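Local atomic coordinates of uncharacterized protein (PDB entry 3LFT), a protein that probably serves as the substrate-binding protein of an ABC transporter and holds L-tryptophan in a pocket. Residues K127-N132 with G227-V232; S269-K274 with I281-S286; E152-Y157 with L163-F168; S178-M183 with D188-P193; S200-V205 with K214-S219. One frame throughout, in Å; residues are numbered along the deposited sequence.

Contact 1: residues K127-N132 with G227-V232; sequences KALTPN and GGLASV
L129 and L229 reach toward each other tip to tip, with nothing but hydrocarbon where they meet: L129 CD2 lies 3.8 Å from L229 CD2 and 3.9 Å from L229 CG. The same L129 CD2 settles on the methyl of A230, 3.7 Å from A230 CB, so one methyl branch serves two neighbours on the other segment. L129 can deliver that branch because its CG stands opposite the backbone N (chi1 -174°), which carries the side chain out from the last turn of helix 119-129. From the residue just past the helix, T130 adds a smaller apolar touch, CG2 to L229 CD2 at 3.9 Å.

The contact sets the C-terminal end of helix 119-129 against the beginning of strand 230-233, an edge strand of the small mixed sheet, probably within one alpha/beta lobe, as in periplasmic binding proteins. Y217 and I281 also pack against both leucines.

On the polar side, no hydrogen bond joins the two segments. T130 instead turns its hydroxyl to other partners: OG1 is hydrogen-bonded to the phenol OH of Y217 and to the carbonyl of I126. In the backbone, L229 pairs with I216 and N272.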
# COMPACT_ATOMS: atom_id res chain seq x y z
N LYS A 127 -11.35 0.92 18.45
CA LYS A 127 -11.91 1.22 19.77
C LYS A 127 -13.38 1.63 19.70
O LYS A 127 -14.16 1.28 20.59
CB LYS A 127 -11.11 2.34 20.44
CG LYS A 127 -9.68 1.98 20.79
CD LYS A 127 -9.56 1.00 21.95
CE LYS A 127 -10.04 1.61 23.25
NZ LYS A 127 -9.57 0.78 24.40
N ALA A 128 -13.75 2.37 18.65
CA ALA A 128 -15.12 2.87 18.52
C ALA A 128 -16.08 1.81 17.98
O ALA A 128 -17.22 1.69 18.46
CB ALA A 128 -15.14 4.09 17.63
N LEU A 129 -15.62 1.05 17.00
CA LEU A 129 -16.49 0.14 16.27
C LEU A 129 -16.63 -1.23 16.94
O LEU A 129 -17.70 -1.84 16.91
CB LEU A 129 -16.00 0.02 14.82
CG LEU A 129 -16.84 -0.77 13.82
CD1 LEU A 129 -18.25 -0.22 13.70
CD2 LEU A 129 -16.15 -0.76 12.47
N THR A 130 -15.53 -1.72 17.51
CA THR A 130 -15.53 -3.00 18.21
C THR A 130 -14.93 -2.80 19.60
O THR A 130 -13.77 -3.17 19.85
CB THR A 130 -14.78 -4.11 17.43
OG1 THR A 130 -13.49 -3.63 17.01
CG2 THR A 130 -15.57 -4.54 16.19
N PRO A 131 -15.72 -2.21 20.52
CA PRO A 131 -15.16 -1.93 21.84
C PRO A 131 -14.82 -3.18 22.66
O PRO A 131 -14.12 -3.05 23.67
CB PRO A 131 -16.27 -1.11 22.52
CG PRO A 131 -17.53 -1.46 21.77
CD PRO A 131 -17.08 -1.69 20.36
N ASN A 132 -15.29 -4.35 22.24
CA ASN A 132 -14.97 -5.60 22.95
C ASN A 132 -13.63 -6.24 22.56
O ASN A 132 -13.17 -7.19 23.20
CB ASN A 132 -16.11 -6.62 22.80
CG ASN A 132 -16.09 -7.73 23.87
OD1 ASN A 132 -15.70 -7.51 25.02
ND2 ASN A 132 -16.55 -8.92 23.49
N GLY A 227 -14.61 -8.49 2.23
CA GLY A 227 -14.92 -9.21 3.47
C GLY A 227 -14.29 -8.63 4.73
O GLY A 227 -14.54 -9.14 5.83
N GLY A 228 -13.49 -7.58 4.61
CA GLY A 228 -13.02 -6.90 5.81
C GLY A 228 -14.14 -6.08 6.42
O GLY A 228 -15.13 -5.75 5.75
N LEU A 229 -14.00 -5.75 7.71
CA LEU A 229 -14.99 -4.96 8.41
C LEU A 229 -14.86 -3.47 8.09
O LEU A 229 -15.84 -2.83 7.71
CB LEU A 229 -14.87 -5.21 9.91
CG LEU A 229 -15.69 -4.25 10.80
CD1 LEU A 229 -17.18 -4.39 10.53
CD2 LEU A 229 -15.38 -4.47 12.28
N ALA A 230 -13.65 -2.93 8.27
CA ALA A 230 -13.46 -1.50 8.15
C ALA A 230 -11.98 -1.20 8.18
O ALA A 230 -11.15 -2.03 8.54
CB ALA A 230 -14.15 -0.78 9.33
N SER A 231 -11.65 0.01 7.74
CA SER A 231 -10.30 0.54 7.89
C SER A 231 -10.31 2.06 7.75
O SER A 231 -11.38 2.67 7.64
CB SER A 231 -9.33 -0.11 6.89
OG SER A 231 -7.99 0.27 7.21
N VAL A 232 -9.12 2.65 7.75
CA VAL A 232 -8.91 4.07 7.42
C VAL A 232 -7.83 4.07 6.34
O VAL A 232 -6.75 3.51 6.56
CB VAL A 232 -8.49 4.91 8.64
CG1 VAL A 232 -8.40 6.37 8.25
CG2 VAL A 232 -9.49 4.69 9.79

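Contact 2: residues S269-K274 with I281-S286; sequences SVINKK and ITIPES
K273 and I283 are the closest points of the two backbones, their CA atoms 7.9 Å apart. The first segment leaves strand 268-271, passes N272 and enters helix 273-278; the second, 281-286, is a mostly extended run into helix 285-290, with P284 in the N-cap position. No hydrogen bond joins the segments, and it is the side chain of I283 that spans the gap.

It does so with its terminal methyl. CD1 of I283 comes within 3.9 Å of I271 CG2, the two isoleucines lying alongside and pointing opposite ways. The same CD1 lies 4.0 Å from K273 CA and 4.1 Å from K273 CG, so it rests in the corner where the strand turns into the helix. An extended outer chain (chi2 166°) carries the I283 methyl that far from its own backbone. K273 crosses I283 at about a right angle and meets it with the root of its side chain.

N272, between the two touching residues, points away from I283 and is the N-cap residue of helix 273-278: its OD1 is bonded to the backbone N of I275, while ND2 bonds to V224 O. From helix 285-290, V287 packs on I271, and L288 packs on K273 and I283; L129 also reaches I283. The motif is a strand that runs through an N-capped turn into helix 273-278, then an extended link into helix 285-290. Both helices follow on from strand 268-271, the middle strand of the three-stranded mixed sheet, and the 281-286 link packs back on its end.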
# COMPACT_ATOMS: atom_id res chain seq x y z
N SER A 269 -12.27 6.89 6.65
CA SER A 269 -12.70 5.53 6.97
C SER A 269 -13.43 4.89 5.78
O SER A 269 -14.01 5.57 4.91
CB SER A 269 -13.58 5.52 8.21
OG SER A 269 -14.78 6.20 7.91
N VAL A 270 -13.42 3.56 5.79
CA VAL A 270 -14.24 2.75 4.90
C VAL A 270 -14.87 1.66 5.75
O VAL A 270 -14.18 1.01 6.53
CB VAL A 270 -13.42 2.21 3.69
CG1 VAL A 270 -12.13 1.52 4.15
CG2 VAL A 270 -14.27 1.29 2.81
N ILE A 271 -16.18 1.51 5.63
CA ILE A 271 -16.94 0.61 6.49
C ILE A 271 -17.77 -0.33 5.64
O ILE A 271 -18.50 0.11 4.74
CB ILE A 271 -17.87 1.40 7.43
CG1 ILE A 271 -17.07 2.44 8.23
CG2 ILE A 271 -18.65 0.44 8.37
CD1 ILE A 271 -17.90 3.31 9.09
N ASN A 272 -17.66 -1.62 5.93
CA ASN A 272 -18.47 -2.62 5.24
C ASN A 272 -19.67 -2.92 6.13
O ASN A 272 -19.58 -3.66 7.10
CB ASN A 272 -17.65 -3.88 4.96
CG ASN A 272 -18.34 -4.83 4.03
OD1 ASN A 272 -19.56 -5.03 4.11
ND2 ASN A 272 -17.55 -5.46 3.17
N LYS A 273 -20.78 -2.30 5.76
CA LYS A 273 -21.98 -2.29 6.58
C LYS A 273 -22.53 -3.69 6.77
O LYS A 273 -22.89 -4.07 7.90
CB LYS A 273 -23.04 -1.36 5.99
CG LYS A 273 -24.32 -1.31 6.79
CD LYS A 273 -25.26 -0.25 6.24
CE LYS A 273 -25.14 1.01 7.05
NZ LYS A 273 -26.40 1.80 6.99
N LYS A 274 -22.63 -4.46 5.68
CA LYS A 274 -23.18 -5.81 5.78
C LYS A 274 -22.27 -6.72 6.60
O LYS A 274 -22.77 -7.50 7.41
CB LYS A 274 -23.47 -6.42 4.40
N ILE A 281 -22.35 -6.40 14.96
CA ILE A 281 -21.75 -5.14 15.38
C ILE A 281 -22.76 -4.01 15.16
O ILE A 281 -23.52 -4.00 14.16
CB ILE A 281 -20.42 -4.90 14.62
CG1 ILE A 281 -19.37 -5.92 15.06
CG2 ILE A 281 -19.89 -3.49 14.86
CD1 ILE A 281 -18.13 -5.96 14.14
N THR A 282 -22.81 -3.09 16.11
CA THR A 282 -23.54 -1.85 15.91
C THR A 282 -22.56 -0.84 15.35
O THR A 282 -21.45 -0.68 15.87
CB THR A 282 -24.12 -1.27 17.22
OG1 THR A 282 -23.06 -1.04 18.16
CG2 THR A 282 -25.12 -2.22 17.83
N ILE A 283 -22.93 -0.19 14.27
CA ILE A 283 -22.12 0.92 13.80
C ILE A 283 -22.61 2.19 14.48
O ILE A 283 -23.76 2.58 14.29
CB ILE A 283 -22.16 1.08 12.27
CG1 ILE A 283 -21.73 -0.22 11.56
CG2 ILE A 283 -21.28 2.25 11.85
CD1 ILE A 283 -22.05 -0.26 10.08
N PRO A 284 -21.75 2.83 15.30
CA PRO A 284 -22.21 4.06 15.95
C PRO A 284 -22.62 5.10 14.92
O PRO A 284 -22.03 5.17 13.84
CB PRO A 284 -20.96 4.54 16.71
CG PRO A 284 -20.15 3.33 16.93
CD PRO A 284 -20.39 2.44 15.72
N GLU A 285 -23.65 5.87 15.26
CA GLU A 285 -24.17 6.91 14.36
C GLU A 285 -23.07 7.84 13.85
O GLU A 285 -23.01 8.12 12.65
CB GLU A 285 -25.29 7.71 15.04
N SER A 286 -22.19 8.30 14.74
CA SER A 286 -21.09 9.20 14.36
C SER A 286 -20.09 8.53 13.40
O SER A 286 -19.59 9.16 12.48
CB SER A 286 -20.37 9.74 15.61
OG SER A 286 -19.72 8.71 16.33

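Contact 3: residues E152-Y157 with L163-F168; sequences EEFKAY and LTVETF
K155 and V165 bring the two backbones nearest, CA to CA 5.9 Å, where helix 145-160 lies against strand 164-170, which follows it after a short turn. V165 is the centre of the contact, its side chain pointing at the helix and touched by two consecutive helical residues.

F154 takes the CG2 branch. Its ring comes obliquely, with CE2 3.9 Å and CD2 4.0 Å from V165 CG2, and the CG of the phenylalanine stands opposite its backbone N (chi1 -179°), which sends the ring off the helix into the interior. K155 covers V165 from the exposed side: its CG lies 4.0 Å from V165 CB, and the aliphatic chain then runs on, extended, past the valine. Only at the last torsion does it bend (chi4 69°), bringing NZ to 3.1 Å from V165 O in a weak hydrogen bond. One lysine therefore shields a buried valine with its methylenes and offers its amino group to the backbone carbonyl of the same residue.

Helix and strand are the last two elements of the beta-alpha-beta unit 135-141, 145-160, 164-170. Strand 164-170 is the outermost of the four-stranded parallel sheet, its backbone pairing with strand 135-141 through T164, E166 and F168. V165 also meets A138 of that neighbouring strand and A158 of the same helix. The F154 ring stacks with W191 and packs on I136, V123 and I126, so it links helix 145-160 to helix 119-129 and to strands 135-141 and 189-192.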
# COMPACT_ATOMS: atom_id res chain seq x y z
N GLU A 152 5.30 -1.47 13.70
CA GLU A 152 5.89 -0.74 14.83
C GLU A 152 4.99 0.42 15.25
O GLU A 152 4.67 0.56 16.43
CB GLU A 152 7.29 -0.22 14.49
CG GLU A 152 8.36 -1.29 14.33
CD GLU A 152 9.64 -0.77 13.68
OE1 GLU A 152 9.66 0.41 13.25
OE2 GLU A 152 10.62 -1.53 13.60
N GLU A 153 4.57 1.25 14.29
CA GLU A 153 3.78 2.44 14.60
C GLU A 153 2.41 2.07 15.14
O GLU A 153 1.91 2.66 16.10
CB GLU A 153 3.68 3.34 13.36
CG GLU A 153 5.00 4.00 12.96
CD GLU A 153 4.84 5.05 11.87
OE1 GLU A 153 3.71 5.57 11.68
OE2 GLU A 153 5.87 5.36 11.23
N PHE A 154 1.78 1.08 14.52
CA PHE A 154 0.47 0.62 14.95
C PHE A 154 0.51 0.06 16.37
O PHE A 154 -0.34 0.37 17.18
CB PHE A 154 -0.12 -0.38 13.94
CG PHE A 154 -1.50 -0.89 14.32
CD1 PHE A 154 -2.64 -0.20 13.92
CD2 PHE A 154 -1.65 -2.06 15.06
CE1 PHE A 154 -3.91 -0.68 14.24
CE2 PHE A 154 -2.91 -2.55 15.38
CZ PHE A 154 -4.05 -1.84 14.98
N LYS A 155 1.52 -0.74 16.65
CA LYS A 155 1.66 -1.34 17.98
C LYS A 155 1.80 -0.25 19.05
O LYS A 155 1.20 -0.34 20.12
CB LYS A 155 2.86 -2.30 17.99
CG LYS A 155 2.99 -3.17 19.21
CD LYS A 155 4.19 -4.11 19.05
CE LYS A 155 4.59 -4.78 20.35
NZ LYS A 155 3.58 -5.77 20.84
N ALA A 156 2.57 0.78 18.75
CA ALA A 156 2.77 1.86 19.72
C ALA A 156 1.44 2.58 20.04
O ALA A 156 1.10 2.78 21.20
CB ALA A 156 3.83 2.84 19.23
N TYR A 157 0.67 2.90 19.00
CA TYR A 157 -0.63 3.54 19.20
C TYR A 157 -1.65 2.64 19.89
O TYR A 157 -2.39 3.08 20.77
CB TYR A 157 -1.21 4.03 17.88
CG TYR A 157 -0.65 5.36 17.46
CD1 TYR A 157 -0.91 6.51 18.21
CD2 TYR A 157 0.13 5.48 16.31
CE1 TYR A 157 -0.40 7.74 17.84
CE2 TYR A 157 0.65 6.72 15.93
CZ TYR A 157 0.38 7.84 16.70
OH TYR A 157 0.89 9.07 16.34
N LEU A 163 -4.89 -1.55 24.00
CA LEU A 163 -4.99 -2.79 23.24
C LEU A 163 -3.65 -3.51 23.24
O LEU A 163 -2.61 -2.92 23.52
CB LEU A 163 -5.40 -2.48 21.80
CG LEU A 163 -6.78 -1.86 21.63
CD1 LEU A 163 -6.93 -1.31 20.23
CD2 LEU A 163 -7.87 -2.89 21.91
N THR A 164 -3.68 -4.81 22.95
CA THR A 164 -2.45 -5.59 22.79
C THR A 164 -2.35 -6.07 21.35
O THR A 164 -3.37 -6.41 20.72
CB THR A 164 -2.43 -6.80 23.75
OG1 THR A 164 -2.48 -6.33 25.11
CG2 THR A 164 -1.16 -7.64 23.57
N VAL A 165 -1.14 -6.05 20.81
CA VAL A 165 -0.89 -6.49 19.44
C VAL A 165 0.11 -7.64 19.49
O VAL A 165 1.19 -7.52 20.09
CB VAL A 165 -0.33 -5.37 18.54
CG1 VAL A 165 -0.03 -5.89 17.14
CG2 VAL A 165 -1.29 -4.19 18.47
N GLU A 166 -0.31 -8.76 18.92
CA GLU A 166 0.56 -9.91 18.71
C GLU A 166 0.85 -10.00 17.22
O GLU A 166 -0.07 -9.85 16.39
CB GLU A 166 -0.11 -11.21 19.19
CG GLU A 166 0.79 -12.46 19.13
CD GLU A 166 0.26 -13.63 19.97
OE1 GLU A 166 0.98 -14.65 20.07
OE2 GLU A 166 -0.85 -13.52 20.54
N THR A 167 2.11 -10.23 16.87
CA THR A 167 2.51 -10.25 15.46
C THR A 167 2.51 -11.65 14.85
O THR A 167 2.92 -12.62 15.51
CB THR A 167 3.86 -9.57 15.25
OG1 THR A 167 4.85 -10.20 16.08
CG2 THR A 167 3.76 -8.10 15.62
N PHE A 168 2.02 -11.75 13.62
CA PHE A 168 1.95 -12.99 12.86
C PHE A 168 2.47 -12.70 11.47
O PHE A 168 1.71 -12.45 10.52
CB PHE A 168 0.52 -13.55 12.84
CG PHE A 168 0.00 -13.93 14.19
CD1 PHE A 168 0.17 -15.23 14.68
CD2 PHE A 168 -0.63 -12.97 14.99
CE1 PHE A 168 -0.30 -15.57 15.94
CE2 PHE A 168 -1.10 -13.30 16.25
CZ PHE A 168 -0.94 -14.60 16.73

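Contact 4: residues S178-M183 with D188-P193; sequences STVTVM and DAIWVP
I190 meets helix 176-183 with both of its branches, and its side chain can be followed outward from CB. The strand directs that CB at the helix, while its neighbours A189 and W191 turn away. The partner nearest the root is M183, a selenomethionine modelled in two conformers; its distances hold for one of them, which makes this touch less certain than that of V180. In that conformer, the short I190 branch, CG2, which stands opposite the backbone N, comes within 3.9 Å of M183 CE. The longer branch begins at CG1 (chi1 -61°), which lies 4.0 Å from that same M183 CE, so the selenomethionine methyl sits against the fork of the isoleucine. At the tip, I190 CD1 carries on to the helix turn before and ends 4.4 Å from V180 CG1, a looser touch.

The M183 chain crosses I190 at about a right angle, bending at chi3 (-69°) so that the methyl beyond SE turns toward the strand. Every touching residue is apolar and buried, and no hydrogen bond passes between the segments.

T184 adds to the cover of I190, and F168 of strand 164-170 packs on M183. W191, on the opposite side of strand 189-192, has its indole NE1 bonded to OE1 of Q122.

The contact is buried, well away from the bound tryptophan (I190 side chain about 14 Å). Helix 176-183 is the connection of a beta-alpha-beta crossover between the parallel strands 164-170 and 189-192, passing over strand 135-141 between them, as in the alpha/beta lobes of periplasmic binding proteins.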
# COMPACT_ATOMS: atom_id res chain seq x y z
N SER A 178 -2.83 -21.11 7.09
CA SER A 178 -2.49 -21.76 8.35
C SER A 178 -2.24 -20.73 9.46
O SER A 178 -2.59 -20.96 10.61
CB SER A 178 -1.29 -22.70 8.19
OG SER A 178 -0.14 -21.97 7.78
N THR A 179 -1.68 -19.58 9.09
CA THR A 179 -1.42 -18.53 10.07
C THR A 179 -2.74 -17.94 10.56
O THR A 179 -2.90 -17.69 11.75
CB THR A 179 -0.49 -17.44 9.51
OG1 THR A 179 0.79 -18.03 9.23
CG2 THR A 179 -0.29 -16.33 10.51
N VAL A 180 -3.67 -17.72 9.64
CA VAL A 180 -4.98 -17.21 10.05
C VAL A 180 -5.64 -18.17 11.04
O VAL A 180 -6.19 -17.73 12.07
CB VAL A 180 -5.92 -16.89 8.86
CG1 VAL A 180 -7.35 -16.58 9.33
CG2 VAL A 180 -5.37 -15.72 8.07
N THR A 181 -5.55 -19.47 10.76
CA THR A 181 -6.17 -20.45 11.64
C THR A 181 -5.58 -20.38 13.05
O THR A 181 -6.33 -20.37 14.04
CB THR A 181 -6.03 -21.85 11.04
OG1 THR A 181 -6.78 -21.91 9.82
CG2 THR A 181 -6.56 -22.91 12.00
N VAL A 182 -4.26 -20.30 13.14
CA VAL A 182 -3.58 -20.18 14.43
C VAL A 182 -3.94 -18.87 15.15
O VAL A 182 -4.34 -18.88 16.32
CB VAL A 182 -2.03 -20.29 14.27
CG1 VAL A 182 -1.31 -19.95 15.59
CG2 VAL A 182 -1.63 -21.66 13.75
N MSE A 183 -3.83 -17.76 14.45
CA MSE A 183 -4.02 -16.47 15.09
C MSE A 183 -5.44 -16.26 15.60
O MSE A 183 -5.63 -15.63 16.61
CB MSE A 183 -3.58 -15.32 14.19
CG MSE A 183 -4.54 -14.99 13.07
SE MSE A 183 -3.75 -13.85 11.74
CE MSE A 183 -3.60 -12.21 12.77
N ASP A 188 -8.64 -11.25 19.12
CA ASP A 188 -10.03 -10.83 18.95
C ASP A 188 -10.31 -10.22 17.60
O ASP A 188 -11.46 -10.16 17.17
CB ASP A 188 -10.41 -9.83 20.04
CG ASP A 188 -10.24 -10.40 21.43
OD1 ASP A 188 -10.59 -11.58 21.63
OD2 ASP A 188 -9.75 -9.65 22.30
N ALA A 189 -9.26 -9.73 16.94
CA ALA A 189 -9.41 -9.06 15.66
C ALA A 189 -8.12 -9.20 14.89
O ALA A 189 -7.05 -9.35 15.51
CB ALA A 189 -9.73 -7.56 15.86
N ILE A 190 -8.23 -9.18 13.57
CA ILE A 190 -7.07 -9.24 12.68
C ILE A 190 -6.88 -7.86 12.08
O ILE A 190 -7.85 -7.27 11.60
CB ILE A 190 -7.28 -10.27 11.54
CG1 ILE A 190 -7.46 -11.68 12.11
CG2 ILE A 190 -6.11 -10.22 10.53
CD1 ILE A 190 -8.06 -12.65 11.10
N TRP A 191 -5.66 -7.34 12.13
CA TRP A 191 -5.29 -6.10 11.46
C TRP A 191 -4.22 -6.38 10.41
O TRP A 191 -3.30 -7.17 10.63
CB TRP A 191 -4.79 -5.07 12.48
CG TRP A 191 -4.21 -3.82 11.88
CD1 TRP A 191 -4.89 -2.75 11.39
CD2 TRP A 191 -2.82 -3.55 11.72
NE1 TRP A 191 -3.99 -1.81 10.91
CE2 TRP A 191 -2.71 -2.27 11.13
CE3 TRP A 191 -1.65 -4.24 12.06
CZ2 TRP A 191 -1.47 -1.68 10.84
CZ3 TRP A 191 -0.41 -3.64 11.76
CH2 TRP A 191 -0.34 -2.38 11.17
N VAL A 192 -4.39 -5.76 9.24
CA VAL A 192 -3.44 -5.94 8.13
C VAL A 192 -2.95 -4.57 7.72
O VAL A 192 -3.77 -3.69 7.42
CB VAL A 192 -4.09 -6.60 6.90
CG1 VAL A 192 -3.05 -6.82 5.80
CG2 VAL A 192 -4.72 -7.94 7.28
N PRO A 193 -1.63 -4.33 7.71
CA PRO A 193 -1.10 -3.05 7.23
C PRO A 193 -1.23 -2.94 5.71
O PRO A 193 -1.82 -3.82 5.04
CB PRO A 193 0.37 -3.07 7.68
CG PRO A 193 0.71 -4.50 7.83
CD PRO A 193 -0.57 -5.24 8.17

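Contact 5: residues S200-V205 with K214-S219; sequences SGFPTV and KPIYPS
F202 and V205, three residues apart, press helix 202-208 onto I216 and P218 of strand 216-218, the edge strand of the four-stranded parallel sheet. The strand presents these two alternate residues to the helix and turns Y217 between them to the other side.

F202 does most of the touching, and with the far end of its ring. CZ is 3.7 Å from P218 CG, and CE1 is 3.8 Å from P218 CB, the two side chains crossing at about a right angle and P218 CG meeting the ring obliquely. I216 and F202 reach toward each other from opposite directions: I216 CG2 sits at the edge of the F202 ring, near the ring plane, 3.9 Å from CZ. The phenylalanine reaches both because its CG is placed opposite the backbone N (chi1 -169°), projecting the ring toward the strand.

Helices 196-200 and 202-208 together lead from strand 189-192 to its parallel neighbour 216-218, a beta-alpha-beta crossover of the alpha/beta lobe. The break between them falls at G201, whose carbonyl O takes a bond from T204 N at 3.0 Å.

V205 closes the other end of the contact, its CG1 lying 4.1 Å from I216 CD1, the end of the longer isoleucine branch. Beyond the two segments, V205 packs on I176 and V180 of the neighbouring helix, while M223 covers both F202 and P218. Toward the ligand, the side chain of P218 lies about 8 Å from the bound tryptophan.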
# COMPACT_ATOMS: atom_id res chain seq x y z
N SER A 200 -2.46 -9.33 -1.92
CA SER A 200 -2.52 -10.24 -3.05
C SER A 200 -3.20 -11.56 -2.69
O SER A 200 -3.70 -12.25 -3.58
CB SER A 200 -1.11 -10.47 -3.62
OG SER A 200 -0.38 -11.35 -2.79
N GLY A 201 -3.21 -11.92 -1.40
CA GLY A 201 -3.86 -13.15 -0.95
C GLY A 201 -5.04 -12.90 -0.04
O GLY A 201 -5.40 -13.78 0.73
N PHE A 202 -5.65 -11.72 -0.14
CA PHE A 202 -6.66 -11.36 0.87
C PHE A 202 -7.91 -12.26 0.90
O PHE A 202 -8.42 -12.54 1.98
CB PHE A 202 -7.02 -9.88 0.85
CG PHE A 202 -7.83 -9.48 2.05
CD1 PHE A 202 -7.26 -9.44 3.32
CD2 PHE A 202 -9.20 -9.23 1.92
CE1 PHE A 202 -8.02 -9.14 4.43
CE2 PHE A 202 -9.96 -8.91 3.05
CZ PHE A 202 -9.36 -8.87 4.29
N PRO A 203 -8.40 -12.73 -0.26
CA PRO A 203 -9.54 -13.65 -0.17
C PRO A 203 -9.24 -14.91 0.66
O PRO A 203 -10.16 -15.48 1.24
CB PRO A 203 -9.84 -13.97 -1.64
CG PRO A 203 -9.45 -12.67 -2.34
CD PRO A 203 -8.18 -12.25 -1.64
N THR A 204 -7.97 -15.30 0.77
CA THR A 204 -7.58 -16.45 1.60
C THR A 204 -7.74 -16.12 3.08
O THR A 204 -8.15 -16.98 3.87
CB THR A 204 -6.13 -16.86 1.32
OG1 THR A 204 -6.03 -17.23 -0.06
CG2 THR A 204 -5.69 -18.03 2.19
N VAL A 205 -7.46 -14.87 3.46
CA VAL A 205 -7.70 -14.43 4.83
C VAL A 205 -9.19 -14.54 5.14
O VAL A 205 -9.58 -15.08 6.19
CB VAL A 205 -7.22 -12.98 5.07
CG1 VAL A 205 -7.49 -12.56 6.50
CG2 VAL A 205 -5.73 -12.81 4.73
N LYS A 214 -13.89 -13.45 13.38
CA LYS A 214 -13.22 -12.31 14.01
C LYS A 214 -13.32 -11.15 13.05
O LYS A 214 -13.21 -11.35 11.85
CB LYS A 214 -11.74 -12.59 14.24
CG LYS A 214 -11.43 -13.82 15.06
CD LYS A 214 -12.32 -13.90 16.28
CE LYS A 214 -12.22 -15.26 16.90
NZ LYS A 214 -12.82 -15.24 18.24
N PRO A 215 -13.51 -9.93 13.55
CA PRO A 215 -13.46 -8.80 12.61
C PRO A 215 -12.06 -8.61 12.04
O PRO A 215 -11.06 -8.78 12.75
CB PRO A 215 -13.83 -7.61 13.49
CG PRO A 215 -13.53 -8.04 14.88
CD PRO A 215 -13.80 -9.50 14.93
N ILE A 216 -12.00 -8.23 10.77
CA ILE A 216 -10.75 -7.92 10.08
C ILE A 216 -10.72 -6.43 9.77
O ILE A 216 -11.70 -5.88 9.23
CB ILE A 216 -10.60 -8.71 8.77
CG1 ILE A 216 -10.80 -10.21 9.00
CG2 ILE A 216 -9.23 -8.49 8.15
CD1 ILE A 216 -11.11 -10.97 7.69
N TYR A 217 -9.62 -5.78 10.13
CA TYR A 217 -9.38 -4.38 9.82
C TYR A 217 -8.19 -4.28 8.85
O TYR A 217 -7.04 -4.09 9.29
CB TYR A 217 -9.08 -3.61 11.10
CG TYR A 217 -10.26 -3.37 12.01
CD1 TYR A 217 -11.02 -2.21 11.87
CD2 TYR A 217 -10.61 -4.26 13.03
CE1 TYR A 217 -12.08 -1.93 12.73
CE2 TYR A 217 -11.70 -3.99 13.89
CZ TYR A 217 -12.41 -2.83 13.71
OH TYR A 217 -13.46 -2.53 14.56
N PRO A 218 -8.44 -4.42 7.54
CA PRO A 218 -7.34 -4.50 6.57
C PRO A 218 -7.18 -3.15 5.88
O PRO A 218 -8.17 -2.52 5.48
CB PRO A 218 -7.82 -5.56 5.59
CG PRO A 218 -9.35 -5.36 5.56
CD PRO A 218 -9.74 -4.75 6.91
N SER A 219 -5.93 -2.70 5.72
CA SER A 219 -5.62 -1.33 5.28
C SER A 219 -5.74 -1.07 3.79
O SER A 219 -4.81 -0.55 3.15
CB SER A 219 -4.24 -0.93 5.80
OG SER A 219 -4.19 -1.04 7.20

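Contacts 3, 4 and 5 follow one another along the chain, each laying a helix on a strand of the same four-stranded parallel sheet. Contacts 4 and 5 sit on neighbouring strands, centres about 8 Å apart; those of contacts 3 and 4 are about 13 Å apart. All three fall between the two segments of contact 1, which brings helix 119-129 against strand 230-233. Contact 2 comes last, its centre about 8 Å from that of contact 1, on adjoining antiparallel strands of the mixed sheet. Together they probably form the core of one lobe, as in periplasmic binding proteins, a backbone bond from I216 O to L229 N joining the two sheets.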